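FMN reductase (NADPH) (Bacillus subtilis, PDB 3N2S) acts as an NADPH-dependent flavin reductase that uses FMN and also reduces nitroaromatic compounds, quinones and azo dyes. Local coordinates at residues 43-48 and 81-86; 61-66 and 139-144; 174-179 and 199-204; 32-37 and 119-124. One frame throughout, in Å; residues are numbered along the deposited sequence.

Interaction 1: 43-48 and 81-86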
loop_
_atom_site.group_PDB
_atom_site.type_symbol
_atom_site.label_atom_id
_atom_site.label_comp_id
_atom_site.label_asym_id
_atom_site.label_seq_id
_atom_site.Cartn_x
_atom_site.Cartn_y
_atom_site.Cartn_z
ATOM N N VAL A 43 2.308 1.082 -14.399
ATOM C CA VAL A 43 1.749 -0.265 -14.615
ATOM C C VAL A 43 0.331 -0.490 -14.135
ATOM O O VAL A 43 -0.354 -1.362 -14.693
ATOM C CB VAL A 43 2.708 -1.435 -14.248
ATOM C CG1 VAL A 43 4.096 -1.214 -14.842
ATOM C CG2 VAL A 43 2.811 -1.615 -12.732
ATOM N N GLN A 44 -0.111 0.254 -13.088
ATOM C CA GLN A 44 -1.461 0.148 -12.504
ATOM C C GLN A 44 -1.811 -1.337 -12.277
ATOM O O GLN A 44 -2.821 -1.837 -12.782
ATOM C CB GLN A 44 -2.504 0.852 -13.413
ATOM C CG GLN A 44 -2.239 2.342 -13.586
ATOM C CD GLN A 44 -2.909 2.926 -14.818
ATOM O OE1 GLN A 44 -4.083 3.260 -14.813
ATOM N NE2 GLN A 44 -2.158 3.130 -15.870
ATOM N N ALA A 45 -0.929 -2.031 -11.545
ATOM C CA ALA A 45 -0.979 -3.489 -11.356
ATOM C C ALA A 45 -2.016 -3.982 -10.336
ATOM O O ALA A 45 -1.704 -4.776 -9.459
ATOM C CB ALA A 45 0.415 -4.025 -11.044
ATOM N N TYR A 46 -3.266 -3.551 -10.505
ATOM C CA TYR A 46 -4.340 -3.935 -9.589
ATOM C C TYR A 46 -5.696 -3.967 -10.273
ATOM O O TYR A 46 -5.884 -3.392 -11.352
ATOM C CB TYR A 46 -4.379 -2.969 -8.366
ATOM C CG TYR A 46 -4.573 -1.519 -8.752
ATOM C CD1 TYR A 46 -5.849 -0.971 -8.853
ATOM C CD2 TYR A 46 -3.486 -0.719 -9.095
ATOM C CE1 TYR A 46 -6.040 0.333 -9.301
ATOM C CE2 TYR A 46 -3.660 0.589 -9.535
ATOM C CZ TYR A 46 -4.939 1.110 -9.642
ATOM O OH TYR A 46 -5.099 2.397 -10.076
ATOM N N SER A 47 -6.659 -4.599 -9.598
ATOM C CA SER A 47 -8.063 -4.647 -9.958
ATOM C C SER A 47 -8.877 -4.515 -8.701
ATOM O O SER A 47 -8.395 -4.830 -7.606
ATOM C CB SER A 47 -8.412 -5.934 -10.703
ATOM O OG SER A 47 -8.247 -5.689 -12.089
ATOM N N ILE A 48 -10.091 -3.970 -8.844
ATOM C CA ILE A 48 -11.016 -3.752 -7.737
ATOM C C ILE A 48 -12.304 -4.470 -8.078
ATOM O O ILE A 48 -12.918 -4.171 -9.105
ATOM C CB ILE A 48 -11.251 -2.238 -7.486
ATOM C CG1 ILE A 48 -9.919 -1.462 -7.318
ATOM C CG2 ILE A 48 -12.210 -2.018 -6.298
ATOM C CD1 ILE A 48 -10.044 0.103 -7.424
ATOM N N ALA A 81 -4.016 -7.780 -6.456
ATOM C CA ALA A 81 -2.785 -7.573 -7.209
ATOM C C ALA A 81 -3.178 -8.133 -8.579
ATOM O O ALA A 81 -3.842 -9.180 -8.643
ATOM C CB ALA A 81 -1.641 -8.380 -6.595
ATOM N N ASP A 82 -2.891 -7.405 -9.664
ATOM C CA ASP A 82 -3.298 -7.842 -11.004
ATOM C C ASP A 82 -2.178 -7.685 -12.022
ATOM O O ASP A 82 -1.836 -6.567 -12.393
ATOM C CB ASP A 82 -4.574 -7.083 -11.477
ATOM C CG ASP A 82 -5.217 -7.560 -12.782
ATOM O OD1 ASP A 82 -4.502 -8.120 -13.632
ATOM O OD2 ASP A 82 -6.413 -7.272 -12.995
ATOM N N LEU A 83 -1.674 -8.815 -12.514
ATOM C CA LEU A 83 -0.678 -8.864 -13.598
ATOM C C LEU A 83 -1.264 -9.613 -14.807
ATOM O O LEU A 83 -0.601 -9.791 -15.840
ATOM C CB LEU A 83 0.640 -9.454 -13.106
ATOM C CG LEU A 83 1.400 -8.567 -12.083
ATOM C CD1 LEU A 83 2.570 -9.274 -11.475
ATOM C CD2 LEU A 83 1.828 -7.235 -12.698
ATOM N N TYR A 84 -2.533 -10.016 -14.681
ATOM C CA TYR A 84 -3.279 -10.704 -15.750
ATOM C C TYR A 84 -3.520 -9.741 -16.921
ATOM O O TYR A 84 -3.397 -10.135 -18.084
ATOM C CB TYR A 84 -4.589 -11.251 -15.200
ATOM C CG TYR A 84 -5.528 -11.835 -16.236
ATOM C CD1 TYR A 84 -5.406 -13.158 -16.649
ATOM C CD2 TYR A 84 -6.582 -11.086 -16.751
ATOM C CE1 TYR A 84 -6.301 -13.719 -17.563
ATOM C CE2 TYR A 84 -7.485 -11.636 -17.666
ATOM C CZ TYR A 84 -7.347 -12.957 -18.059
ATOM O OH TYR A 84 -8.219 -13.496 -18.978
ATOM N N ARG A 85 -3.842 -8.470 -16.606
ATOM C CA ARG A 85 -4.043 -7.396 -17.587
ATOM C C ARG A 85 -2.806 -7.304 -18.502
ATOM O O ARG A 85 -2.944 -7.265 -19.727
ATOM C CB ARG A 85 -4.242 -6.064 -16.832
ATOM C CG ARG A 85 -4.428 -4.814 -17.721
ATOM C CD ARG A 85 -4.674 -3.540 -16.915
ATOM N NE ARG A 85 -5.883 -3.664 -16.090
ATOM C CZ ARG A 85 -5.889 -3.663 -14.758
ATOM N NH1 ARG A 85 -4.759 -3.478 -14.081
ATOM N NH2 ARG A 85 -7.023 -3.837 -14.094
ATOM N N HIS A 86 -1.614 -7.348 -17.895
ATOM C CA HIS A 86 -0.299 -7.261 -18.539
ATOM C C HIS A 86 -0.015 -8.531 -19.351
ATOM O O HIS A 86 0.442 -8.436 -20.492
ATOM C CB HIS A 86 0.782 -6.930 -17.480
ATOM C CG HIS A 86 0.337 -5.812 -16.576
ATOM N ND1 HIS A 86 -0.567 -6.028 -15.535
ATOM C CD2 HIS A 86 0.584 -4.487 -16.660
ATOM C CE1 HIS A 86 -0.809 -4.836 -15.010
ATOM N NE2 HIS A 86 -0.127 -3.881 -15.647
#
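S47 OG donates to D82 OD2 at 2.6 Å, on the anti lone pair of that oxygen. The contact joins strand 46-51 of the nitroreductase sheet, outermost in this chain, to antiparallel strand 75-82, where that strand turns into helix 84-92. D82 also caps this helix: its OD1 accepts from R85 N at 3.1 Å and more weakly from Y84 N. R85 grips Y46 O end-on, with NH1 and NH2 both bonded to that one oxygen. The oxygen lies in the guanidinium plane, and both nitrogens come from one face of the carbonyl. H86 NE2 gives V43 O a nearly straight bond of 2.7 Å in the plane of its ring. D82 N bonds A45 O at 2.9 Å, a backbone link between the segments. The second subunit adds bonds to the same polar cluster: Y187 to D82 OD2, H183 to S47 OG and A180 O to R85 NH2. Beyond the polar part, A45 CB rests on L83 CD2 at 3.9 Å.

Interaction 2: 61-66 and 139-144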
loop_
_atom_site.group_PDB
_atom_site.type_symbol
_atom_site.label_atom_id
_atom_site.label_comp_id
_atom_site.label_asym_id
_atom_site.label_seq_id
_atom_site.Cartn_x
_atom_site.Cartn_y
_atom_site.Cartn_z
ATOM N N SER A 61 -17.723 -13.064 3.907
ATOM C CA SER A 61 -17.803 -12.807 5.346
ATOM C C SER A 61 -17.372 -14.075 6.113
ATOM O O SER A 61 -16.562 -13.987 7.034
ATOM C CB SER A 61 -19.234 -12.425 5.738
ATOM O OG SER A 61 -19.351 -12.423 7.150
ATOM N N VAL A 62 -17.915 -15.247 5.713
ATOM C CA VAL A 62 -17.604 -16.542 6.347
ATOM C C VAL A 62 -16.124 -16.860 6.192
ATOM O O VAL A 62 -15.447 -17.147 7.195
ATOM C CB VAL A 62 -18.501 -17.696 5.820
ATOM C CG1 VAL A 62 -18.039 -19.048 6.370
ATOM C CG2 VAL A 62 -19.951 -17.442 6.188
ATOM N N LEU A 63 -15.612 -16.778 4.946
ATOM C CA LEU A 63 -14.197 -17.044 4.652
ATOM C C LEU A 63 -13.293 -16.110 5.440
ATOM O O LEU A 63 -12.236 -16.540 5.888
ATOM C CB LEU A 63 -13.910 -16.968 3.129
ATOM C CG LEU A 63 -14.665 -17.984 2.247
ATOM C CD1 LEU A 63 -14.574 -17.616 0.754
ATOM C CD2 LEU A 63 -14.211 -19.411 2.524
ATOM N N ALA A 64 -13.732 -14.858 5.675
ATOM C CA ALA A 64 -12.967 -13.849 6.426
ATOM C C ALA A 64 -12.944 -14.089 7.960
ATOM O O ALA A 64 -12.275 -13.366 8.711
ATOM C CB ALA A 64 -13.488 -12.450 6.100
ATOM N N GLY A 65 -13.661 -15.115 8.402
ATOM C CA GLY A 65 -13.759 -15.496 9.803
ATOM C C GLY A 65 -15.022 -14.981 10.479
ATOM O O GLY A 65 -14.992 -14.667 11.670
ATOM N N ASN A 66 -16.138 -14.898 9.734
ATOM C CA ASN A 66 -17.443 -14.400 10.202
ATOM C C ASN A 66 -17.389 -12.946 10.648
ATOM O O ASN A 66 -17.458 -12.622 11.840
ATOM C CB ASN A 66 -18.086 -15.324 11.262
ATOM C CG ASN A 66 -18.345 -16.697 10.720
ATOM O OD1 ASN A 66 -19.103 -16.879 9.782
ATOM N ND2 ASN A 66 -17.670 -17.671 11.257
ATOM N N ARG A 139 -7.767 -13.491 3.374
ATOM C CA ARG A 139 -6.537 -14.281 3.144
ATOM C C ARG A 139 -6.488 -15.601 3.938
ATOM O O ARG A 139 -5.530 -16.362 3.786
ATOM C CB ARG A 139 -5.254 -13.451 3.362
ATOM C CG ARG A 139 -5.096 -12.323 2.344
ATOM C CD ARG A 139 -3.675 -11.801 2.275
ATOM N NE ARG A 139 -3.130 -11.458 3.594
ATOM C CZ ARG A 139 -3.318 -10.301 4.232
ATOM N NH1 ARG A 139 -4.077 -9.350 3.695
ATOM N NH2 ARG A 139 -2.787 -10.105 5.433
ATOM N N ASN A 140 -7.523 -15.886 4.762
ATOM C CA ASN A 140 -7.623 -17.161 5.485
ATOM C C ASN A 140 -7.838 -18.292 4.481
ATOM O O ASN A 140 -7.343 -19.398 4.695
ATOM C CB ASN A 140 -8.802 -17.149 6.488
ATOM C CG ASN A 140 -8.620 -16.282 7.703
ATOM O OD1 ASN A 140 -7.507 -16.066 8.178
ATOM N ND2 ASN A 140 -9.726 -15.811 8.265
ATOM N N GLU A 141 -8.593 -18.028 3.395
ATOM C CA GLU A 141 -8.974 -19.042 2.413
ATOM C C GLU A 141 -8.951 -18.474 1.000
ATOM O O GLU A 141 -9.979 -18.454 0.340
ATOM C CB GLU A 141 -10.383 -19.577 2.749
ATOM C CG GLU A 141 -10.529 -20.139 4.155
ATOM C CD GLU A 141 -11.387 -21.378 4.299
ATOM O OE1 GLU A 141 -12.202 -21.423 5.247
ATOM O OE2 GLU A 141 -11.228 -22.313 3.481
ATOM N N LEU A 142 -7.788 -17.985 0.536
ATOM C CA LEU A 142 -7.708 -17.380 -0.795
ATOM C C LEU A 142 -8.163 -18.274 -1.955
ATOM O O LEU A 142 -8.716 -17.740 -2.903
ATOM C CB LEU A 142 -6.337 -16.774 -1.082
ATOM C CG LEU A 142 -6.027 -15.381 -0.550
ATOM C CD1 LEU A 142 -4.714 -14.900 -1.131
ATOM C CD2 LEU A 142 -7.179 -14.349 -0.861
ATOM N N ASP A 143 -7.981 -19.619 -1.868
ATOM C CA ASP A 143 -8.413 -20.550 -2.921
ATOM C C ASP A 143 -9.924 -20.468 -3.073
ATOM O O ASP A 143 -10.419 -20.389 -4.187
ATOM C CB ASP A 143 -7.956 -21.993 -2.634
ATOM C CG ASP A 143 -7.848 -22.873 -3.885
ATOM O OD1 ASP A 143 -8.887 -23.103 -4.547
ATOM O OD2 ASP A 143 -6.733 -23.367 -4.175
ATOM N N LYS A 144 -10.659 -20.384 -1.952
ATOM C CA LYS A 144 -12.113 -20.256 -1.996
ATOM C C LYS A 144 -12.541 -18.853 -2.410
ATOM O O LYS A 144 -13.528 -18.717 -3.125
ATOM C CB LYS A 144 -12.755 -20.702 -0.671
ATOM C CG LYS A 144 -12.562 -22.199 -0.431
ATOM C CD LYS A 144 -13.283 -22.713 0.806
ATOM C CE LYS A 144 -12.914 -24.145 1.145
ATOM N NZ LYS A 144 -13.205 -25.093 0.035
HETATM O O HOH W 1 -9.475 -13.835 10.120
#
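A64 O is held by a water that it shares with N140, and by Q67 NE2 of the same chain. The water donates to A64 O at 3.2 Å and accepts from N140 ND2 at 2.7 Å. No direct hydrogen bond joins the two segments, so this bridge is their polar link. R234 NE holds the other end of the N140 amide, at OD1, and fixes which way the group faces. Q67 OE1 in turn bonds FMN, so A64 O is a second-shell partner of the flavin, consistent with positioning Q67. The contact sets the C-terminal end of helix 54-63 against the start of helix 142-149 in the nitroreductase fold. G65 closes the first helix in a Schellman motif, with positive phi (99°) and G65 N bonded back to V62 O. E141 stands at the N-cap position of the second helix. The apolar part rests on L63, whose CG lies opposite the carbonyl carbon (chi1 -62°), and whose end crosses the K144 side chain at about a right angle. L63 CD2 touches K144 CB at 3.7 Å and E141 CB at 3.8 Å, while V145 and V148 also pack on this leucine. With an alanine in place of L63, a gap is likely to open at K144 CB and E141 CB, and the packing on V145 and V148 to be lost. L63 CD1 lies 3.9 Å from K144 CB.

Interaction 3: 174-179 and 199-204; sequences PRLPKQ and NTYDKT. With FMN (flavin mononucleotide), chain E.
This is a loop-on-helix contact at the dimer interface: P174, R175, L176 and P177 lie along Y201 of helix 191-213, in the part of the nitroreductase that carries an FMN phosphate ligand. Y201 OH donates to P174 O at 2.8 Å, and that oxygen sits at the edge of the ring, in its plane. L176 CA stands over one ring face, a CH-pi contact 3.8 Å from the centroid. L176 CD2 meets Y201 CD2 at 3.5 Å, and P177 CD packs against Y201 CB. Y201 CG lies anti to the backbone N (chi1 -168°), which sets a ring face against L176 CA and the hydroxyl at P174 O. Y201 OH also accepts from Q44 NE2 of the second subunit. A phenylalanine in place of Y201 would probably leave P174 O one donor short and that glutamine without this partner. The R175 side chain ends at the cofactor phosphate. Its NH2 also bonds A37 O of the second subunit. In the guanidinium plane, R175 NH1 and NH2 bond FMN O1P at 2.9 and 2.7 Å.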
loop_
_atom_site.group_PDB
_atom_site.type_symbol
_atom_site.label_atom_id
_atom_site.label_comp_id
_atom_site.label_asym_id
_atom_site.label_seq_id
_atom_site.Cartn_x
_atom_site.Cartn_y
_atom_site.Cartn_z
ATOM N N PRO A 174 -4.775 4.591 19.693
ATOM C CA PRO A 174 -3.466 5.272 19.684
ATOM C C PRO A 174 -2.427 4.537 18.843
ATOM O O PRO A 174 -2.398 3.304 18.798
ATOM C CB PRO A 174 -3.056 5.289 21.163
ATOM C CG PRO A 174 -4.337 5.111 21.923
ATOM C CD PRO A 174 -5.148 4.169 21.053
ATOM N N ARG A 175 -1.591 5.310 18.170
ATOM C CA ARG A 175 -0.524 4.795 17.333
ATOM C C ARG A 175 0.784 4.839 18.108
ATOM O O ARG A 175 0.890 5.576 19.092
ATOM C CB ARG A 175 -0.408 5.649 16.054
ATOM C CG ARG A 175 -1.612 5.480 15.104
ATOM C CD ARG A 175 -1.767 4.032 14.612
ATOM N NE ARG A 175 -2.725 3.918 13.507
ATOM C CZ ARG A 175 -3.996 3.565 13.648
ATOM N NH1 ARG A 175 -4.499 3.341 14.853
ATOM N NH2 ARG A 175 -4.778 3.437 12.584
ATOM N N LEU A 176 1.780 4.065 17.645
ATOM C CA LEU A 176 3.121 4.050 18.240
ATOM C C LEU A 176 3.660 5.465 18.410
ATOM O O LEU A 176 3.387 6.334 17.568
ATOM C CB LEU A 176 4.100 3.297 17.314
ATOM C CG LEU A 176 4.075 1.748 17.382
ATOM C CD1 LEU A 176 4.630 1.156 16.079
ATOM C CD2 LEU A 176 4.902 1.227 18.573
ATOM N N PRO A 177 4.479 5.728 19.450
ATOM C CA PRO A 177 5.096 7.062 19.563
ATOM C C PRO A 177 5.876 7.351 18.291
ATOM O O PRO A 177 6.415 6.426 17.677
ATOM C CB PRO A 177 6.050 6.898 20.758
ATOM C CG PRO A 177 5.372 5.846 21.602
ATOM C CD PRO A 177 4.899 4.853 20.565
ATOM N N LYS A 178 5.898 8.614 17.866
ATOM C CA LYS A 178 6.610 9.067 16.670
ATOM C C LYS A 178 8.034 8.487 16.567
ATOM O O LYS A 178 8.397 7.941 15.528
ATOM C CB LYS A 178 6.635 10.611 16.637
ATOM C CG LYS A 178 7.428 11.229 15.476
ATOM C CD LYS A 178 7.647 12.720 15.713
ATOM C CE LYS A 178 8.396 13.392 14.590
ATOM N NZ LYS A 178 8.605 14.833 14.875
ATOM N N GLN A 179 8.817 8.589 17.653
ATOM C CA GLN A 179 10.195 8.117 17.695
ATOM C C GLN A 179 10.392 6.578 17.526
ATOM O O GLN A 179 11.504 6.135 17.223
ATOM C CB GLN A 179 10.958 8.754 18.874
ATOM C CG GLN A 179 10.574 8.246 20.269
ATOM C CD GLN A 179 9.354 8.809 20.984
ATOM O OE1 GLN A 179 9.104 8.459 22.151
ATOM N NE2 GLN A 179 8.572 9.683 20.348
ATOM N N ASN A 199 7.774 0.568 26.330
ATOM C CA ASN A 199 7.181 0.593 27.673
ATOM C C ASN A 199 6.104 1.654 27.735
ATOM O O ASN A 199 5.029 1.396 28.273
ATOM C CB ASN A 199 8.247 0.884 28.761
ATOM C CG ASN A 199 9.070 -0.297 29.207
ATOM O OD1 ASN A 199 9.016 -1.400 28.656
ATOM N ND2 ASN A 199 9.868 -0.076 30.227
ATOM N N THR A 200 6.398 2.856 27.200
ATOM C CA THR A 200 5.457 3.980 27.170
ATOM C C THR A 200 4.214 3.571 26.361
ATOM O O THR A 200 3.098 3.791 26.817
ATOM C CB THR A 200 6.131 5.227 26.559
ATOM O OG1 THR A 200 7.263 5.560 27.360
ATOM C CG2 THR A 200 5.197 6.429 26.483
ATOM N N TYR A 201 4.421 2.998 25.168
ATOM C CA TYR A 201 3.312 2.557 24.317
ATOM C C TYR A 201 2.481 1.476 24.964
ATOM O O TYR A 201 1.263 1.576 24.936
ATOM C CB TYR A 201 3.803 2.115 22.934
ATOM C CG TYR A 201 2.678 1.939 21.935
ATOM C CD1 TYR A 201 1.720 2.936 21.747
ATOM C CD2 TYR A 201 2.612 0.813 21.128
ATOM C CE1 TYR A 201 0.712 2.797 20.790
ATOM C CE2 TYR A 201 1.627 0.676 20.147
ATOM C CZ TYR A 201 0.677 1.665 19.984
ATOM O OH TYR A 201 -0.304 1.498 19.037
ATOM N N ASP A 202 3.124 0.466 25.579
ATOM C CA ASP A 202 2.402 -0.598 26.274
ATOM C C ASP A 202 1.503 -0.056 27.402
ATOM O O ASP A 202 0.385 -0.542 27.581
ATOM C CB ASP A 202 3.371 -1.656 26.814
ATOM C CG ASP A 202 3.741 -2.711 25.785
ATOM O OD1 ASP A 202 3.044 -2.800 24.743
ATOM O OD2 ASP A 202 4.655 -3.502 26.058
ATOM N N LYS A 203 1.974 0.975 28.118
ATOM C CA LYS A 203 1.185 1.617 29.185
ATOM C C LYS A 203 0.009 2.398 28.540
ATOM O O LYS A 203 -1.109 2.318 29.037
ATOM C CB LYS A 203 2.077 2.549 30.025
ATOM C CG LYS A 203 1.347 3.135 31.239
ATOM C CD LYS A 203 2.182 4.208 31.929
ATOM C CE LYS A 203 1.417 4.890 33.038
ATOM N NZ LYS A 203 0.317 5.762 32.530
ATOM N N THR A 204 0.266 3.136 27.433
ATOM C CA THR A 204 -0.785 3.885 26.701
ATOM C C THR A 204 -1.905 2.918 26.257
ATOM O O THR A 204 -3.092 3.213 26.405
ATOM C CB THR A 204 -0.194 4.605 25.479
ATOM O OG1 THR A 204 0.742 5.587 25.899
ATOM C CG2 THR A 204 -1.266 5.275 24.599
HETATM N N1 FMN E . -10.205 -5.245 10.844
HETATM C C2 FMN E . -11.139 -6.227 10.946
HETATM O O2 FMN E . -12.093 -6.117 11.739
HETATM N N3 FMN E . -11.051 -7.351 10.186
HETATM C C4 FMN E . -10.096 -7.632 9.240
HETATM O O4 FMN E . -10.078 -8.672 8.570
HETATM C C4A FMN E . -9.066 -6.583 9.067
HETATM N N5 FMN E . -8.141 -6.716 8.148
HETATM C C5A FMN E . -7.287 -5.615 7.925
HETATM C C6 FMN E . -6.363 -5.713 6.852
HETATM C C7 FMN E . -5.565 -4.633 6.503
HETATM C C7M FMN E . -4.667 -4.740 5.280
HETATM C C8 FMN E . -5.584 -3.432 7.315
HETATM C C8M FMN E . -4.695 -2.276 7.020
HETATM C C9 FMN E . -6.486 -3.325 8.415
HETATM C C9A FMN E . -7.333 -4.405 8.755
HETATM N N10 FMN E . -8.323 -4.335 9.771
HETATM C C10 FMN E . -9.226 -5.336 9.956
HETATM C "C1'" FMN E . -8.422 -3.114 10.600
HETATM C "C2'" FMN E . -7.288 -3.105 11.635
HETATM O "O2'" FMN E . -7.636 -3.996 12.611
HETATM C "C3'" FMN E . -7.244 -1.702 12.232
HETATM O "O3'" FMN E . -6.887 -0.792 11.149
HETATM C "C4'" FMN E . -6.238 -1.595 13.464
HETATM O "O4'" FMN E . -6.871 -2.243 14.585
HETATM C "C5'" FMN E . -6.075 -0.103 13.864
HETATM O "O5'" FMN E . -7.403 0.390 14.213
HETATM P P FMN E . -8.019 1.724 13.539
HETATM O O1P FMN E . -7.136 2.903 13.863
HETATM O O2P FMN E . -9.401 1.686 14.153
HETATM O O3P FMN E . -8.132 1.363 12.048
#

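Interaction 4: 32-37 and 119-124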
loop_
_atom_site.group_PDB
_atom_site.type_symbol
_atom_site.label_atom_id
_atom_site.label_comp_id
_atom_site.label_asym_id
_atom_site.label_seq_id
_atom_site.Cartn_x
_atom_site.Cartn_y
_atom_site.Cartn_z
ATOM N N LYS A 32 -12.478 6.168 -9.010
ATOM C CA LYS A 32 -11.622 7.206 -9.625
ATOM C C LYS A 32 -10.555 7.698 -8.637
ATOM O O LYS A 32 -9.413 7.927 -9.033
ATOM C CB LYS A 32 -12.462 8.406 -10.134
ATOM C CG LYS A 32 -13.293 8.083 -11.384
ATOM C CD LYS A 32 -14.238 9.227 -11.767
ATOM C CE LYS A 32 -13.555 10.501 -12.206
ATOM N NZ LYS A 32 -14.492 11.657 -12.195
ATOM N N SER A 33 -10.939 7.875 -7.362
ATOM C CA SER A 33 -10.011 8.313 -6.318
ATOM C C SER A 33 -8.897 7.291 -6.133
ATOM O O SER A 33 -7.723 7.666 -6.081
ATOM C CB SER A 33 -10.748 8.528 -5.001
ATOM O OG SER A 33 -11.622 9.641 -5.112
ATOM N N ALA A 34 -9.263 6.005 -6.076
ATOM C CA ALA A 34 -8.328 4.877 -5.968
ATOM C C ALA A 34 -7.348 4.917 -7.143
ATOM O O ALA A 34 -6.139 4.902 -6.936
ATOM C CB ALA A 34 -9.105 3.558 -5.984
ATOM N N GLN A 35 -7.883 5.027 -8.389
ATOM C CA GLN A 35 -7.061 5.043 -9.594
ATOM C C GLN A 35 -6.066 6.186 -9.662
ATOM O O GLN A 35 -5.019 6.025 -10.279
ATOM C CB GLN A 35 -7.944 5.047 -10.858
ATOM C CG GLN A 35 -8.739 3.768 -11.063
ATOM C CD GLN A 35 -9.343 3.794 -12.432
ATOM O OE1 GLN A 35 -8.724 3.362 -13.414
ATOM N NE2 GLN A 35 -10.576 4.251 -12.499
ATOM N N ALA A 36 -6.379 7.332 -9.026
ATOM C CA ALA A 36 -5.544 8.541 -9.044
ATOM C C ALA A 36 -4.217 8.392 -8.291
ATOM O O ALA A 36 -3.344 9.238 -8.434
ATOM C CB ALA A 36 -6.337 9.717 -8.483
ATOM N N ALA A 37 -4.054 7.317 -7.494
ATOM C CA ALA A 37 -2.813 7.078 -6.742
ATOM C C ALA A 37 -1.640 6.879 -7.695
ATOM O O ALA A 37 -1.819 6.425 -8.827
ATOM C CB ALA A 37 -2.965 5.832 -5.855
ATOM N N GLN A 119 -5.874 2.968 -0.145
ATOM C CA GLN A 119 -5.801 4.060 0.824
ATOM C C GLN A 119 -6.373 5.372 0.284
ATOM O O GLN A 119 -6.988 6.115 1.049
ATOM C CB GLN A 119 -4.417 4.191 1.474
ATOM C CG GLN A 119 -4.401 5.144 2.685
ATOM C CD GLN A 119 -5.416 4.899 3.796
ATOM O OE1 GLN A 119 -5.873 5.841 4.462
ATOM N NE2 GLN A 119 -5.825 3.668 4.032
ATOM N N ASN A 120 -6.234 5.614 -1.031
ATOM C CA ASN A 120 -6.875 6.766 -1.681
ATOM C C ASN A 120 -8.395 6.608 -1.579
ATOM O O ASN A 120 -9.096 7.573 -1.246
ATOM C CB ASN A 120 -6.475 6.853 -3.149
ATOM C CG ASN A 120 -5.487 7.955 -3.445
ATOM O OD1 ASN A 120 -5.155 8.224 -4.596
ATOM N ND2 ASN A 120 -4.994 8.605 -2.422
HETATM N N MSE A 121 -8.906 5.385 -1.847
HETATM C CA MSE A 121 -10.345 5.114 -1.712
HETATM C C MSE A 121 -10.807 5.358 -0.270
HETATM O O MSE A 121 -11.871 5.945 -0.057
HETATM C CB MSE A 121 -10.705 3.665 -2.145
HETATM C CG MSE A 121 -12.215 3.402 -2.034
HETATM SE SE MSE A 121 -12.824 1.679 -2.627
HETATM C CE MSE A 121 -12.591 1.896 -4.604
ATOM N N SER A 122 -10.002 4.904 0.720
ATOM C CA SER A 122 -10.356 5.041 2.128
ATOM C C SER A 122 -10.473 6.523 2.521
ATOM O O SER A 122 -11.470 6.913 3.144
ATOM C CB SER A 122 -9.339 4.317 3.017
ATOM O OG SER A 122 -9.381 2.916 2.762
ATOM N N ILE A 123 -9.477 7.338 2.140
ATOM C CA ILE A 123 -9.487 8.788 2.452
ATOM C C ILE A 123 -10.669 9.472 1.748
ATOM O O ILE A 123 -11.358 10.302 2.360
ATOM C CB ILE A 123 -8.141 9.457 2.127
ATOM C CG1 ILE A 123 -6.980 8.847 2.955
ATOM C CG2 ILE A 123 -8.191 10.980 2.341
ATOM C CD1 ILE A 123 -5.639 8.973 2.107
ATOM N N ALA A 124 -10.898 9.128 0.474
ATOM C CA ALA A 124 -12.040 9.688 -0.267
ATOM C C ALA A 124 -13.353 9.347 0.458
ATOM O O ALA A 124 -14.155 10.255 0.695
ATOM C CB ALA A 124 -12.055 9.155 -1.686
#
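Helix 24-35 packs on the long helix 104-127, a helix pair of the nitroreductase fold that lies over the sheet and borders the second subunit. Small side chains let the backbones come close: the CA atoms of A34 and M121 are 4.7 Å apart. S33 CB and OG lie against the methyl of A124, with OG 3.5 Å from A124 CB. S33 OG is held by T29 O, one turn earlier in its own helix. N120 reaches across to S33 and A37. Its CB packs near S33 O, and its OD1 lies 3.5 Å from A37 CB. OD1 is also near S33 O, but both are acceptors and no bond forms there. N120 ND2 turns to a weak bond with Q119 OE1 of the second subunit. M121, a selenomethionine, packs on F77, F79 and L161 of the sheet. Its chain runs extended from the backbone and bends at chi3 (-72°). M121 CE then touches A34 CB at 4.1 Å.

Interactions 1 and 4 touch directly. I48 CD1 lies 3.9 Å from A34 CB, and Y46 OH lies 3.3 Å from Q35 CA, so strand 46-51 packs under helix 24-35. Their centres are 16 Å apart. Interaction 3 stands apart in the same chain, its centre 37 Å from that of interaction 1, but the dimer brings these parts together. L176 N bonds Q44 OE1 of the second subunit, and R175 NE bonds Q35 O there. Interaction 2 touches none of the others. All four lie near an FMN: interaction 3 holds its phosphate, and the side chains of A64, Q44 and A37 are about 6, 7 and 7 Å from a bound FMN.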